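Local coordinates for chaperone CupB2 (Pseudomonas aeruginosa, PDB 3Q48), which probably acts as a periplasmic chaperone of the pilus-assembly family, assisting the folding of fimbrial subunits, at residues Gln61-Asp66 / Asn117-Pro122; Leu113-Ile118 / Arg137-Leu142; Pro182-Phe187 / Val206-Thr211. All coordinates share one frame; numbering follows the deposited sequence.

Contact 1: residues Gln61-Asp66 / Asn117-Pro122; sequences QAWIDD and NILEVP
Asp-65 OD2 is gripped from two directions: by Asn-117 ND2 across the contact at 2.8 Å, and by Arg-139 of strand 136-145 through a salt bridge. OD2 lies close to the amide plane of Asn-117, yet ND2 stands above the carboxylate, 43° out of its plane. Asn-117 ND2 also makes a weak bond to Trp-63 O at 3.4 Å. Trp-63 O receives Asn-117 N as well, at 2.8 Å, so one residue engages this carbonyl with both side chain and backbone.

The indole of Trp-63 supplies a floor for Asn-117. Trp-63 CG sits between the backbone N and the carbonyl carbon (chi1 77°), which folds the ring back across the neighbouring strand. Asn-117 CB lies 3.5 Å from the centroid of the six-membered ring, almost on its normal, a CH-pi contact; the amide and ring planes are only 20° apart. At the ring edge, Trp-63 CZ3 touches Leu-119 CB at 3.8 Å.

These side chains share one face of an antiparallel pair in the N-terminal immunoglobulin-like domain of the PapD type, where strand 58-65 adjoins strand 112-121. Gln-61 with Leu-119 and Trp-63 with Asn-117 are hydrogen-bonded pairs; Leu-119 N reaches Gln-61 O at 2.7 Å. Between them, Ala-62 and Ile-118 form a non-hydrogen-bonded pair facing the other way, where Ala-62 CB meets Ile-118 CD1 at 3.7 Å.

Contact 2: residues Leu113-Ile118 / Arg137-Leu142; sequences LFWLNI and RSRFKL
Asn-117 OD1 collects three hydrogen bonds from two arginines of the adjacent strand. Arg-137 approaches side-on, with NH2 at 2.8 Å and NE at 3.2 Å from Asn-117 OD1, and holds the oxygen in its guanidinium plane. NH2 stands well above the carbonyl plane of the amide, whereas Arg-139 NH1, at 2.8 Å from Asn-117 OD1, lies in that plane on a lone pair, though its bond is bent, 138° at the hydrogen. Arg-139 also pairs with Asp-65, whose carboxylate would be expected to offset part of the gathered positive charge.

Stacking comes next. The Arg-139 guanidinium lies flat on Trp-115, planes 18° apart, with NH2 3.2 Å from Trp-115 CG; the cation-pi contact is off-centre, over the five-membered ring. On the opposite face Lys-141 CG is 4.1 Å from the centroid of the six-membered ring, a CH-pi contact. Lys-141 runs beside the indole in the same direction, its chain extended beyond CG, so aliphatic carbons cover the ring while NZ goes on to a weak hydrogen bond with Ser-186 OG.

Apolar packing dominates the reverse, mostly apolar face, where Ile-118 CG1 meets the Phe-140 edge at CE2, 3.8 Å away, and the CB atoms of Phe-114 and Leu-142 approach to 4.0 Å.

Six backbone bonds join Phe-114 with Leu-142, Leu-116 with Phe-140 and Ile-118 with Ser-138. The pairing of strands 112-121 and 136-145 is consistent with the F1-G1 pair of a PapD-like N-terminal domain, G1 being the strand from which relatives offer alternating hydrophobic side chains to a pilus subunit.

Contact 3: residues Pro182-Phe187 / Val206-Thr211; sequences PYYVSF and VAPFST
In the C-terminal domain of this PapD-like chaperone, residues 206-211 leave the four-stranded sheet through a type II beta turn, Ala-207 to Ser-210, and enter the three-stranded one; residues 182-187 run alongside as they lead into strand 185-194. Val-185 and Val-206 form an antiparallel hydrogen-bonded pair: Val-185 N reaches Val-206 O at 2.9 Å, and Val-206 N reaches Val-185 O at 3.0 Å.

Beyond this pair, side-chain packing takes over. Pro-208 lays its CD over the ring of Tyr-184, 3.5 Å from the centroid and 8° off the normal, a well-centred CH-pi contact. The ring gets there with its CG anti to the carbonyl carbon (chi1 -73°), and the same side chain meets Ala-207, CE1 to CB, at 3.6 Å. Pro-208 CG also lies against Pro-182 O, at 3.2 Å. Proline suits the second position of the turn, where its phi is already fixed near the required value. Within the turn Ser-210 OG donates to Pro-208 O at 2.9 Å, from above the carbonyl plane.

Phe-209 crosses Pro-182 obliquely, bringing CZ to 3.9 Å from Pro-182 CB. On the buried side, Val-206 CG1 touches Phe-187 CE2 at 3.8 Å and also packs on Val-185 CB. Asn-179, on strand 175-179, adds a hydrogen bond to Tyr-183 O and a weak one to Ala-207 O.

Two backbone bonds thus set the alignment at one end, while a proline-aromatic fit carries the turn end; cohesion there rests on shape and CH-pi contact more than on charge.

Contacts 1 and 2 are neighbours in one sheet of the N-terminal domain, their centres 8 Å apart: both use strand 112-121, one flanked by strand 58-65 and the other by 136-145. Asn-117 belongs to both, and the salt bridge from Asp-65 to Arg-139 spans all three strands. Contact 3 lies in the second domain, its centre about 17 Å from that of contact 2. Even so, Leu-113 and Lys-141 reach Tyr-184 and Ser-186 respectively. None is wholly core: contact 1 touches through no exposed residue, while contacts 2 and 3 each include one, Arg-137 and Phe-209. Charged and amide groups characterise the first two; contact 3, at a turn between sheets, relies on proline and aromatic packing.

Contact 1: residues Gln61-Asp66 / Asn117-Pro122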
loop_
_atom_site.group_PDB
_atom_site.type_symbol
_atom_site.label_atom_id
_atom_site.label_comp_id
_atom_site.label_asym_id
_atom_site.label_seq_id
_atom_site.Cartn_x
_atom_site.Cartn_y
_atom_site.Cartn_z
ATOM N N GLN A 61 -14.976 0.111 12.720
ATOM C CA GLN A 61 -14.057 -0.845 13.340
ATOM C C GLN A 61 -12.776 -0.911 12.521
ATOM O O GLN A 61 -12.814 -1.002 11.291
ATOM C CB GLN A 61 -14.696 -2.228 13.414
ATOM C CG GLN A 61 -13.977 -3.257 14.295
ATOM C CD GLN A 61 -14.762 -4.576 14.318
ATOM O OE1 GLN A 61 -15.997 -4.567 14.378
ATOM N NE2 GLN A 61 -14.065 -5.696 14.232
ATOM N N ALA A 62 -11.652 -0.912 13.226
ATOM C CA ALA A 62 -10.345 -0.780 12.645
ATOM C C ALA A 62 -9.473 -1.839 13.295
ATOM O O ALA A 62 -9.614 -2.086 14.480
ATOM C CB ALA A 62 -9.814 0.598 12.938
ATOM N N TRP A 63 -8.591 -2.469 12.514
ATOM C CA TRP A 63 -7.688 -3.534 12.971
ATOM C C TRP A 63 -6.645 -3.749 11.895
ATOM O O TRP A 63 -6.915 -3.493 10.703
ATOM C CB TRP A 63 -8.442 -4.863 13.297
ATOM C CG TRP A 63 -8.865 -5.714 12.142
ATOM C CD1 TRP A 63 -8.185 -6.770 11.615
ATOM C CD2 TRP A 63 -10.074 -5.605 11.377
ATOM N NE1 TRP A 63 -8.892 -7.335 10.577
ATOM C CE2 TRP A 63 -10.048 -6.635 10.400
ATOM C CE3 TRP A 63 -11.173 -4.726 11.409
ATOM C CZ2 TRP A 63 -11.049 -6.803 9.458
ATOM C CZ3 TRP A 63 -12.190 -4.895 10.476
ATOM C CH2 TRP A 63 -12.122 -5.938 9.510
ATOM N N ILE A 64 -5.488 -4.262 12.315
ATOM C CA ILE A 64 -4.369 -4.539 11.436
ATOM C C ILE A 64 -4.077 -6.015 11.292
ATOM O O ILE A 64 -4.062 -6.759 12.285
ATOM C CB ILE A 64 -3.110 -3.773 11.924
ATOM C CG1 ILE A 64 -3.305 -2.261 11.646
ATOM C CG2 ILE A 64 -1.879 -4.236 11.211
ATOM C CD1 ILE A 64 -2.770 -1.471 12.666
ATOM N N ASP A 65 -3.852 -6.447 10.055
ATOM C CA ASP A 65 -3.373 -7.793 9.847
ATOM C C ASP A 65 -2.060 -7.819 9.039
ATOM O O ASP A 65 -1.567 -6.773 8.665
ATOM C CB ASP A 65 -4.489 -8.702 9.313
ATOM C CG ASP A 65 -4.833 -8.443 7.866
ATOM O OD1 ASP A 65 -3.967 -8.641 6.990
ATOM O OD2 ASP A 65 -5.997 -8.095 7.601
ATOM N N ASP A 66 -1.470 -8.995 8.836
ATOM C CA ASP A 66 -0.153 -9.087 8.196
ATOM C C ASP A 66 -0.278 -9.711 6.835
ATOM O O ASP A 66 0.716 -10.149 6.289
ATOM C CB ASP A 66 0.816 -9.921 9.040
ATOM C CG ASP A 66 0.341 -11.391 9.206
ATOM O OD1 ASP A 66 -0.731 -11.757 8.651
ATOM O OD2 ASP A 66 1.031 -12.175 9.896
ATOM N N ASN A 117 -7.382 -2.481 8.107
ATOM C CA ASN A 117 -8.763 -2.716 7.676
ATOM C C ASN A 117 -9.696 -1.712 8.393
ATOM O O ASN A 117 -9.503 -1.420 9.575
ATOM C CB ASN A 117 -9.210 -4.105 8.014
ATOM C CG ASN A 117 -8.382 -5.166 7.382
ATOM O OD1 ASN A 117 -8.628 -5.555 6.237
ATOM N ND2 ASN A 117 -7.430 -5.717 8.153
ATOM N N ILE A 118 -10.689 -1.188 7.681
ATOM C CA ILE A 118 -11.707 -0.317 8.277
ATOM C C ILE A 118 -13.015 -0.889 7.848
ATOM O O ILE A 118 -13.260 -1.033 6.665
ATOM C CB ILE A 118 -11.656 1.117 7.751
ATOM C CG1 ILE A 118 -10.274 1.807 8.014
ATOM C CG2 ILE A 118 -12.945 1.932 8.183
ATOM C CD1 ILE A 118 -9.837 1.978 9.456
ATOM N N LEU A 119 -13.863 -1.221 8.806
ATOM C CA LEU A 119 -15.175 -1.759 8.504
ATOM C C LEU A 119 -16.248 -0.822 9.055
ATOM O O LEU A 119 -16.227 -0.434 10.265
ATOM C CB LEU A 119 -15.316 -3.146 9.121
ATOM C CG LEU A 119 -16.566 -3.947 8.803
ATOM C CD1 LEU A 119 -16.810 -4.046 7.318
ATOM C CD2 LEU A 119 -16.437 -5.338 9.368
ATOM N N GLU A 120 -17.157 -0.449 8.155
ATOM C CA GLU A 120 -18.286 0.415 8.479
ATOM C C GLU A 120 -19.474 -0.475 8.814
ATOM O O GLU A 120 -19.886 -1.310 8.023
ATOM C CB GLU A 120 -18.592 1.350 7.302
ATOM C CG GLU A 120 -19.707 2.393 7.581
ATOM C CD GLU A 120 -20.430 2.898 6.288
ATOM O OE1 GLU A 120 -19.783 3.578 5.449
ATOM O OE2 GLU A 120 -21.658 2.625 6.128
ATOM N N VAL A 121 -19.987 -0.344 10.016
ATOM C CA VAL A 121 -21.129 -1.136 10.427
ATOM C C VAL A 121 -22.141 -0.021 10.637
ATOM O O VAL A 121 -22.237 0.558 11.721
ATOM C CB VAL A 121 -20.857 -1.858 11.762
ATOM C CG1 VAL A 121 -22.005 -2.783 12.097
ATOM C CG2 VAL A 121 -19.538 -2.593 11.734
ATOM N N PRO A 122 -22.832 0.360 9.573
ATOM C CA PRO A 122 -23.387 1.719 9.577
ATOM C C PRO A 122 -24.890 1.807 9.575
ATOM O O PRO A 122 -25.425 2.512 8.717
#

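Contact 2: residues Leu113-Ile118 / Arg137-Leu142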
loop_
_atom_site.group_PDB
_atom_site.type_symbol
_atom_site.label_atom_id
_atom_site.label_comp_id
_atom_site.label_asym_id
_atom_site.label_seq_id
_atom_site.Cartn_x
_atom_site.Cartn_y
_atom_site.Cartn_z
ATOM N N LEU A 113 5.382 -4.892 5.232
ATOM C CA LEU A 113 4.029 -4.643 4.763
ATOM C C LEU A 113 2.942 -5.243 5.680
ATOM O O LEU A 113 2.939 -6.449 5.949
ATOM C CB LEU A 113 3.907 -5.203 3.380
ATOM C CG LEU A 113 2.521 -5.080 2.783
ATOM C CD1 LEU A 113 2.046 -3.611 2.574
ATOM C CD2 LEU A 113 2.589 -5.934 1.505
ATOM N N PHE A 114 2.065 -4.365 6.177
ATOM C CA PHE A 114 0.877 -4.718 6.953
ATOM C C PHE A 114 -0.385 -4.100 6.326
ATOM O O PHE A 114 -0.308 -3.299 5.365
ATOM C CB PHE A 114 1.052 -4.280 8.395
ATOM C CG PHE A 114 2.154 -5.035 9.123
ATOM C CD1 PHE A 114 1.872 -6.217 9.801
ATOM C CD2 PHE A 114 3.463 -4.587 9.091
ATOM C CE1 PHE A 114 2.872 -6.937 10.469
ATOM C CE2 PHE A 114 4.513 -5.324 9.765
ATOM C CZ PHE A 114 4.194 -6.482 10.456
ATOM N N TRP A 115 -1.553 -4.473 6.826
ATOM C CA TRP A 115 -2.765 -4.004 6.190
ATOM C C TRP A 115 -3.670 -3.434 7.246
ATOM O O TRP A 115 -3.893 -4.059 8.273
ATOM C CB TRP A 115 -3.458 -5.135 5.424
ATOM C CG TRP A 115 -2.649 -5.698 4.257
ATOM C CD1 TRP A 115 -1.647 -6.682 4.304
ATOM C CD2 TRP A 115 -2.739 -5.288 2.886
ATOM N NE1 TRP A 115 -1.189 -6.921 3.034
ATOM C CE2 TRP A 115 -1.833 -6.079 2.152
ATOM C CE3 TRP A 115 -3.540 -4.367 2.203
ATOM C CZ2 TRP A 115 -1.674 -5.939 0.765
ATOM C CZ3 TRP A 115 -3.413 -4.262 0.820
ATOM C CH2 TRP A 115 -2.486 -5.045 0.123
ATOM N N LEU A 116 -4.137 -2.213 7.027
ATOM C CA LEU A 116 -5.141 -1.625 7.899
ATOM C C LEU A 116 -6.486 -1.908 7.293
ATOM O O LEU A 116 -6.685 -1.682 6.082
ATOM C CB LEU A 116 -4.948 -0.126 8.028
ATOM C CG LEU A 116 -5.935 0.672 8.849
ATOM C CD1 LEU A 116 -6.064 0.198 10.297
ATOM C CD2 LEU A 116 -5.467 2.120 8.781
ATOM N N ASN A 117 -7.382 -2.481 8.107
ATOM C CA ASN A 117 -8.763 -2.716 7.676
ATOM C C ASN A 117 -9.696 -1.712 8.393
ATOM O O ASN A 117 -9.503 -1.420 9.575
ATOM C CB ASN A 117 -9.210 -4.105 8.014
ATOM C CG ASN A 117 -8.382 -5.166 7.382
ATOM O OD1 ASN A 117 -8.628 -5.555 6.237
ATOM N ND2 ASN A 117 -7.430 -5.717 8.153
ATOM N N ILE A 118 -10.689 -1.188 7.681
ATOM C CA ILE A 118 -11.707 -0.317 8.277
ATOM C C ILE A 118 -13.015 -0.889 7.848
ATOM O O ILE A 118 -13.260 -1.033 6.665
ATOM C CB ILE A 118 -11.656 1.117 7.751
ATOM C CG1 ILE A 118 -10.274 1.807 8.014
ATOM C CG2 ILE A 118 -12.945 1.932 8.183
ATOM C CD1 ILE A 118 -9.837 1.978 9.456
ATOM N N ARG A 137 -16.321 -2.663 3.736
ATOM C CA ARG A 137 -14.997 -2.914 4.318
ATOM C C ARG A 137 -13.866 -2.417 3.475
ATOM O O ARG A 137 -13.760 -2.825 2.324
ATOM C CB ARG A 137 -14.765 -4.398 4.501
ATOM C CG ARG A 137 -13.425 -4.696 5.147
ATOM C CD ARG A 137 -12.673 -5.715 4.341
ATOM N NE ARG A 137 -11.517 -6.212 5.085
ATOM C CZ ARG A 137 -11.370 -7.477 5.464
ATOM N NH1 ARG A 137 -12.298 -8.360 5.168
ATOM N NH2 ARG A 137 -10.291 -7.861 6.137
ATOM N N SER A 138 -12.987 -1.591 4.053
ATOM C CA SER A 138 -11.810 -1.049 3.357
ATOM C C SER A 138 -10.480 -1.604 3.841
ATOM O O SER A 138 -10.330 -1.945 5.009
ATOM C CB SER A 138 -11.775 0.452 3.487
ATOM O OG SER A 138 -12.389 0.989 2.357
ATOM N N ARG A 139 -9.508 -1.633 2.930
ATOM C CA ARG A 139 -8.236 -2.293 3.179
ATOM C C ARG A 139 -7.051 -1.497 2.636
ATOM O O ARG A 139 -6.886 -1.456 1.422
ATOM C CB ARG A 139 -8.293 -3.664 2.536
ATOM C CG ARG A 139 -7.307 -4.634 3.127
ATOM C CD ARG A 139 -7.593 -6.048 2.741
ATOM N NE ARG A 139 -6.357 -6.790 2.887
ATOM C CZ ARG A 139 -5.974 -7.386 4.011
ATOM N NH1 ARG A 139 -6.737 -7.346 5.109
ATOM N NH2 ARG A 139 -4.835 -8.052 4.025
ATOM N N PHE A 140 -6.239 -0.885 3.528
ATOM C CA PHE A 140 -5.053 0.007 3.210
ATOM C C PHE A 140 -3.652 -0.580 3.524
ATOM O O PHE A 140 -3.451 -1.236 4.540
ATOM C CB PHE A 140 -5.178 1.368 3.942
ATOM C CG PHE A 140 -6.528 1.980 3.784
ATOM C CD1 PHE A 140 -6.804 2.794 2.680
ATOM C CD2 PHE A 140 -7.574 1.636 4.662
ATOM C CE1 PHE A 140 -8.114 3.310 2.473
ATOM C CE2 PHE A 140 -8.847 2.135 4.475
ATOM C CZ PHE A 140 -9.133 2.981 3.387
ATOM N N LYS A 141 -2.679 -0.319 2.663
ATOM C CA LYS A 141 -1.360 -0.805 2.903
ATOM C C LYS A 141 -0.767 -0.031 4.048
ATOM O O LYS A 141 -0.894 1.212 4.098
ATOM C CB LYS A 141 -0.496 -0.624 1.664
ATOM C CG LYS A 141 -0.851 -1.560 0.588
ATOM C CD LYS A 141 -0.194 -1.160 -0.733
ATOM C CE LYS A 141 -0.926 -1.960 -1.850
ATOM N NZ LYS A 141 -0.504 -1.604 -3.236
ATOM N N LEU A 142 -0.100 -0.753 4.952
ATOM C CA LEU A 142 0.736 -0.112 5.977
ATOM C C LEU A 142 2.215 -0.496 5.764
ATOM O O LEU A 142 2.588 -1.664 5.767
ATOM C CB LEU A 142 0.243 -0.473 7.376
ATOM C CG LEU A 142 0.581 0.396 8.616
ATOM C CD1 LEU A 142 -0.223 -0.082 9.801
ATOM C CD2 LEU A 142 2.022 0.323 9.010
#

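Contact 3: residues Pro182-Phe187 / Val206-Thr211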
loop_
_atom_site.group_PDB
_atom_site.type_symbol
_atom_site.label_atom_id
_atom_site.label_comp_id
_atom_site.label_asym_id
_atom_site.label_seq_id
_atom_site.Cartn_x
_atom_site.Cartn_y
_atom_site.Cartn_z
ATOM N N PRO A 182 15.099 -1.600 -1.219
ATOM C CA PRO A 182 14.439 -2.057 0.032
ATOM C C PRO A 182 12.959 -1.739 0.184
ATOM O O PRO A 182 12.370 -2.105 1.207
ATOM C CB PRO A 182 15.304 -1.437 1.180
ATOM C CG PRO A 182 16.144 -0.327 0.542
ATOM C CD PRO A 182 16.143 -0.566 -0.989
ATOM N N TYR A 183 12.333 -1.122 -0.837
ATOM C CA TYR A 183 10.993 -0.520 -0.734
ATOM C C TYR A 183 9.983 -1.283 -1.545
ATOM O O TYR A 183 10.292 -1.793 -2.608
ATOM C CB TYR A 183 11.014 0.901 -1.265
ATOM C CG TYR A 183 12.076 1.745 -0.664
ATOM C CD1 TYR A 183 11.860 2.399 0.553
ATOM C CD2 TYR A 183 13.317 1.897 -1.303
ATOM C CE1 TYR A 183 12.869 3.192 1.159
ATOM C CE2 TYR A 183 14.322 2.645 -0.708
ATOM C CZ TYR A 183 14.088 3.292 0.512
ATOM O OH TYR A 183 15.101 4.051 1.064
ATOM N N TYR A 184 8.751 -1.330 -1.071
ATOM C CA TYR A 184 7.670 -1.763 -1.939
ATOM C C TYR A 184 7.539 -0.704 -3.019
ATOM O O TYR A 184 7.835 0.496 -2.787
ATOM C CB TYR A 184 6.354 -1.942 -1.134
ATOM C CG TYR A 184 6.403 -3.198 -0.255
ATOM C CD1 TYR A 184 5.890 -4.407 -0.713
ATOM C CD2 TYR A 184 7.018 -3.175 1.003
ATOM C CE1 TYR A 184 5.988 -5.576 0.087
ATOM C CE2 TYR A 184 7.111 -4.297 1.791
ATOM C CZ TYR A 184 6.607 -5.499 1.328
ATOM O OH TYR A 184 6.730 -6.633 2.100
ATOM N N VAL A 185 7.140 -1.122 -4.213
ATOM C CA VAL A 185 6.825 -0.162 -5.238
ATOM C C VAL A 185 5.467 -0.547 -5.707
ATOM O O VAL A 185 5.273 -1.660 -6.141
ATOM C CB VAL A 185 7.886 -0.210 -6.370
ATOM C CG1 VAL A 185 7.470 0.740 -7.649
ATOM C CG2 VAL A 185 9.248 0.156 -5.795
ATOM N N SER A 186 4.505 0.346 -5.572
ATOM C CA SER A 186 3.123 0.073 -6.007
ATOM C C SER A 186 2.840 0.719 -7.346
ATOM O O SER A 186 3.078 1.916 -7.510
ATOM C CB SER A 186 2.120 0.609 -4.971
ATOM O OG SER A 186 2.385 -0.019 -3.733
ATOM N N PHE A 187 2.341 -0.070 -8.284
ATOM C CA PHE A 187 2.020 0.415 -9.620
ATOM C C PHE A 187 0.525 0.673 -9.786
ATOM O O PHE A 187 -0.277 -0.254 -9.556
ATOM C CB PHE A 187 2.412 -0.614 -10.689
ATOM C CG PHE A 187 3.837 -1.054 -10.625
ATOM C CD1 PHE A 187 4.837 -0.319 -11.255
ATOM C CD2 PHE A 187 4.179 -2.255 -9.989
ATOM C CE1 PHE A 187 6.170 -0.741 -11.192
ATOM C CE2 PHE A 187 5.511 -2.692 -9.941
ATOM C CZ PHE A 187 6.502 -1.938 -10.540
ATOM N N VAL A 206 5.391 -4.658 -6.280
ATOM C CA VAL A 206 6.544 -5.489 -6.218
ATOM C C VAL A 206 7.213 -5.170 -4.867
ATOM O O VAL A 206 7.362 -4.008 -4.447
ATOM C CB VAL A 206 7.480 -5.295 -7.472
ATOM C CG1 VAL A 206 8.166 -3.898 -7.480
ATOM C CG2 VAL A 206 8.527 -6.416 -7.570
ATOM N N ALA A 207 7.557 -6.251 -4.185
ATOM C CA ALA A 207 8.110 -6.251 -2.835
ATOM C C ALA A 207 9.612 -5.994 -2.944
ATOM O O ALA A 207 10.219 -6.313 -4.005
ATOM C CB ALA A 207 7.843 -7.635 -2.199
ATOM N N PRO A 208 10.220 -5.447 -1.868
ATOM C CA PRO A 208 11.671 -5.231 -1.872
ATOM C C PRO A 208 12.450 -6.518 -2.281
ATOM O O PRO A 208 12.064 -7.627 -1.924
ATOM C CB PRO A 208 12.008 -4.894 -0.405
ATOM C CG PRO A 208 10.689 -4.617 0.273
ATOM C CD PRO A 208 9.645 -5.383 -0.507
ATOM N N PHE A 209 13.526 -6.352 -3.036
ATOM C CA PHE A 209 14.393 -7.468 -3.355
ATOM C C PHE A 209 13.601 -8.652 -3.978
ATOM O O PHE A 209 13.890 -9.834 -3.714
ATOM C CB PHE A 209 15.222 -7.839 -2.117
ATOM C CG PHE A 209 15.933 -6.656 -1.485
ATOM C CD1 PHE A 209 16.854 -5.891 -2.214
ATOM C CD2 PHE A 209 15.718 -6.327 -0.127
ATOM C CE1 PHE A 209 17.564 -4.805 -1.612
ATOM C CE2 PHE A 209 16.390 -5.234 0.478
ATOM C CZ PHE A 209 17.310 -4.464 -0.277
ATOM N N SER A 210 12.618 -8.317 -4.815
ATOM C CA SER A 210 11.763 -9.329 -5.474
ATOM C C SER A 210 11.501 -9.022 -6.934
ATOM O O SER A 210 11.887 -7.982 -7.435
ATOM C CB SER A 210 10.420 -9.484 -4.797
ATOM O OG SER A 210 10.556 -9.620 -3.400
ATOM N N THR A 211 10.858 -9.962 -7.602
ATOM C CA THR A 211 10.517 -9.823 -9.004
ATOM C C THR A 211 9.008 -9.969 -9.165
ATOM O O THR A 211 8.381 -10.800 -8.486
ATOM C CB THR A 211 11.150 -10.942 -9.820
ATOM O OG1 THR A 211 10.754 -12.167 -9.216
ATOM C CG2 THR A 211 12.693 -10.846 -9.854
#